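Local coordinates for protein cytochrome c552 (PDB 5ZE8) that carries five covalently bound c-type hemes and probably transfers electrons at low potential in a purple sulfur photosynthetic bacterium, at residues A[42-47]-A[203-208]. Numbering follows the deposited sequence.
Sequences SELCAN and DGKTIP. With HEC (heme c), chain B.
Leu44 and Ile207, 163 positions apart in sequence, meet over one edge of a heme, and both touch the same porphyrin methyl, so the cofactor serves as the third member of the contact. This is a clear example of how c-type cytochromes build protein around a CXXCH heme-attachment motif. The short helix 42-46 carries the motif's first cysteine, Cys45, whose SG is bonded to heme CAB at 1.9 Å. Facing it is a β-hairpin in which strand 205-207 pairs antiparallel with strand 200-202 through a tight type I' turn at Asp203 and Gly204. Leu44 holds CG anti to its own nitrogen (chi1 174°), which carries the forked end across to the hairpin. There CD1 lies 3.9 Å from Ile207 CD1, the two side chains running alongside with opposite headings, while CD2 meets Pro208 CD tip to tip at 4.1 Å. Leu210 and Val200 extend this apolar patch, touching Leu44 and Ile207 respectively. Farther out, the contact turns polar and solvent-facing: Lys205, bent at chi3 (69°), brings its ammonium end to the side chain of Asn47, the two side chains lying roughly perpendicular. Ile207 sets CG1 4.0 Å from heme CBC and turns CG2 to the shared methyl. That methyl, CMC, sits 3.9 Å from Ile207 CG2 and 3.6 Å from the backbone O of Leu44.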
loop_
_atom_site.group_PDB
_atom_site.type_symbol
_atom_site.label_atom_id
_atom_site.label_comp_id
_atom_site.label_asym_id
_atom_site.label_seq_id
_atom_site.Cartn_x
_atom_site.Cartn_y
_atom_site.Cartn_z
ATOM N N SER A 42 -21.186 -0.777 -4.386
ATOM C CA SER A 42 -20.427 0.013 -5.396
ATOM C C SER A 42 -21.056 -0.138 -6.809
ATOM O O SER A 42 -20.827 0.710 -7.714
ATOM C CB SER A 42 -18.953 -0.388 -5.389
ATOM O OG SER A 42 -18.409 -0.258 -4.060
ATOM N N GLU A 43 -21.752 -1.263 -7.030
ATOM C CA GLU A 43 -22.447 -1.487 -8.285
ATOM C C GLU A 43 -23.508 -0.391 -8.524
ATOM O O GLU A 43 -23.808 -0.091 -9.693
ATOM C CB GLU A 43 -23.075 -2.899 -8.318
ATOM C CG GLU A 43 -22.094 -4.011 -8.164
ATOM C CD GLU A 43 -21.102 -4.117 -9.305
ATOM O OE1 GLU A 43 -21.528 -3.916 -10.459
ATOM O OE2 GLU A 43 -19.886 -4.461 -9.059
ATOM N N LEU A 44 -24.127 0.149 -7.501
ATOM C CA LEU A 44 -25.094 1.217 -7.675
ATOM C C LEU A 44 -24.403 2.464 -8.199
ATOM O O LEU A 44 -24.807 3.020 -9.194
ATOM C CB LEU A 44 -25.837 1.564 -6.371
ATOM C CG LEU A 44 -26.758 2.809 -6.587
ATOM C CD1 LEU A 44 -27.789 2.477 -7.683
ATOM C CD2 LEU A 44 -27.429 3.284 -5.352
ATOM N N CYS A 45 -23.274 2.828 -7.626
ATOM C CA CYS A 45 -22.481 3.956 -8.037
ATOM C C CYS A 45 -22.029 3.851 -9.454
ATOM O O CYS A 45 -21.979 4.841 -10.159
ATOM C CB CYS A 45 -21.290 4.142 -7.082
ATOM S SG CYS A 45 -21.607 4.065 -5.321
ATOM N N ALA A 46 -21.725 2.628 -9.932
ATOM C CA ALA A 46 -21.214 2.352 -11.236
ATOM C C ALA A 46 -22.208 2.722 -12.291
ATOM O O ALA A 46 -21.786 2.983 -13.389
ATOM C CB ALA A 46 -20.916 0.881 -11.412
ATOM N N ASN A 47 -23.469 2.835 -11.933
ATOM C CA ASN A 47 -24.441 3.326 -12.949
ATOM C C ASN A 47 -24.112 4.657 -13.546
ATOM O O ASN A 47 -24.406 4.865 -14.725
ATOM C CB ASN A 47 -25.811 3.367 -12.351
ATOM C CG ASN A 47 -26.409 1.999 -12.165
ATOM O OD1 ASN A 47 -26.963 1.713 -11.133
ATOM N ND2 ASN A 47 -26.330 1.164 -13.197
ATOM N N ASP A 203 -32.865 5.532 -16.433
ATOM C CA ASP A 203 -33.135 4.296 -17.271
ATOM C C ASP A 203 -34.338 3.466 -16.743
ATOM O O ASP A 203 -34.290 2.209 -16.624
ATOM C CB ASP A 203 -31.854 3.407 -17.278
ATOM C CG ASP A 203 -30.875 3.729 -18.424
ATOM O OD1 ASP A 203 -30.139 4.748 -18.331
ATOM O OD2 ASP A 203 -30.803 2.922 -19.414
ATOM N N GLY A 204 -35.395 4.156 -16.335
ATOM C CA GLY A 204 -36.534 3.524 -15.705
ATOM C C GLY A 204 -36.444 3.010 -14.270
ATOM O O GLY A 204 -37.420 2.478 -13.741
ATOM N N LYS A 205 -35.285 3.093 -13.623
ATOM C CA LYS A 205 -35.051 2.490 -12.308
ATOM C C LYS A 205 -34.955 3.647 -11.296
ATOM O O LYS A 205 -34.396 4.693 -11.617
ATOM C CB LYS A 205 -33.721 1.742 -12.403
ATOM C CG LYS A 205 -33.423 0.773 -11.283
ATOM C CD LYS A 205 -32.287 -0.187 -11.647
ATOM C CE LYS A 205 -30.887 0.453 -11.749
ATOM N NZ LYS A 205 -29.982 0.072 -10.618
ATOM N N THR A 206 -35.566 3.526 -10.122
ATOM C CA THR A 206 -35.474 4.596 -9.145
ATOM C C THR A 206 -34.114 4.424 -8.450
ATOM O O THR A 206 -33.745 3.301 -8.056
ATOM C CB THR A 206 -36.671 4.661 -8.149
ATOM O OG1 THR A 206 -36.435 3.856 -6.993
ATOM C CG2 THR A 206 -37.942 4.212 -8.819
ATOM N N ILE A 207 -33.376 5.529 -8.424
ATOM C CA ILE A 207 -32.121 5.664 -7.643
ATOM C C ILE A 207 -32.487 6.382 -6.348
ATOM O O ILE A 207 -33.005 7.472 -6.369
ATOM C CB ILE A 207 -31.051 6.473 -8.403
ATOM C CG1 ILE A 207 -30.807 5.869 -9.812
ATOM C CG2 ILE A 207 -29.728 6.592 -7.590
ATOM C CD1 ILE A 207 -30.297 4.431 -9.866
ATOM N N PRO A 208 -32.175 5.763 -5.196
ATOM C CA PRO A 208 -32.545 6.502 -3.982
ATOM C C PRO A 208 -31.726 7.815 -3.832
ATOM O O PRO A 208 -30.621 7.960 -4.449
ATOM C CB PRO A 208 -32.198 5.509 -2.919
ATOM C CG PRO A 208 -31.008 4.745 -3.453
ATOM C CD PRO A 208 -31.328 4.608 -4.924
HETATM FE FE HEC B . -22.366 10.401 -7.788
HETATM C CHA HEC B . -20.767 13.376 -8.416
HETATM C CHB HEC B . -20.099 9.674 -5.332
HETATM C CHC HEC B . -23.896 7.379 -7.210
HETATM C CHD HEC B . -24.583 10.998 -10.312
HETATM N NA HEC B . -20.799 11.352 -6.976
HETATM C C1A HEC B . -20.312 12.587 -7.379
HETATM C C2A HEC B . -19.196 12.964 -6.577
HETATM C C3A HEC B . -18.969 11.908 -5.716
HETATM C C4A HEC B . -19.979 10.915 -5.934
HETATM C CMA HEC B . -17.906 11.822 -4.630
HETATM C CAA HEC B . -18.355 14.198 -6.754
HETATM C CBA HEC B . -18.996 15.511 -6.288
HETATM C CGA HEC B . -17.855 16.518 -6.330
HETATM O O1A HEC B . -17.546 17.046 -7.403
HETATM O O2A HEC B . -17.300 16.938 -5.294
HETATM N NB HEC B . -22.053 8.833 -6.493
HETATM C C1B HEC B . -21.044 8.743 -5.582
HETATM C C2B HEC B . -21.138 7.496 -4.935
HETATM C C3B HEC B . -22.171 6.783 -5.438
HETATM C C4B HEC B . -22.767 7.712 -6.435
HETATM C CMB HEC B . -20.075 7.097 -3.871
HETATM C CAB HEC B . -22.764 5.499 -4.934
HETATM C CBB HEC B . -23.047 5.378 -3.528
HETATM N NC HEC B . -23.966 9.408 -8.614
HETATM C C1C HEC B . -24.421 8.164 -8.198
HETATM C C2C HEC B . -25.458 7.732 -9.079
HETATM C C3C HEC B . -25.646 8.735 -10.029
HETATM C C4C HEC B . -24.739 9.783 -9.700
HETATM C CMC HEC B . -26.058 6.340 -9.012
HETATM C CAC HEC B . -26.585 8.801 -11.208
HETATM C CBC HEC B . -27.878 8.344 -11.113
HETATM N ND HEC B . -22.593 11.838 -9.055
HETATM C C1D HEC B . -23.583 11.905 -10.022
HETATM C C2D HEC B . -23.426 13.114 -10.801
HETATM C C3D HEC B . -22.387 13.786 -10.291
HETATM C C4D HEC B . -21.865 12.953 -9.167
HETATM C CMD HEC B . -24.288 13.568 -11.983
HETATM C CAD HEC B . -21.786 15.069 -10.811
HETATM C CBD HEC B . -20.622 14.816 -11.770
HETATM C CGD HEC B . -20.616 13.693 -12.763
HETATM O O1D HEC B . -21.321 13.806 -13.816
HETATM O O2D HEC B . -19.880 12.683 -12.529
#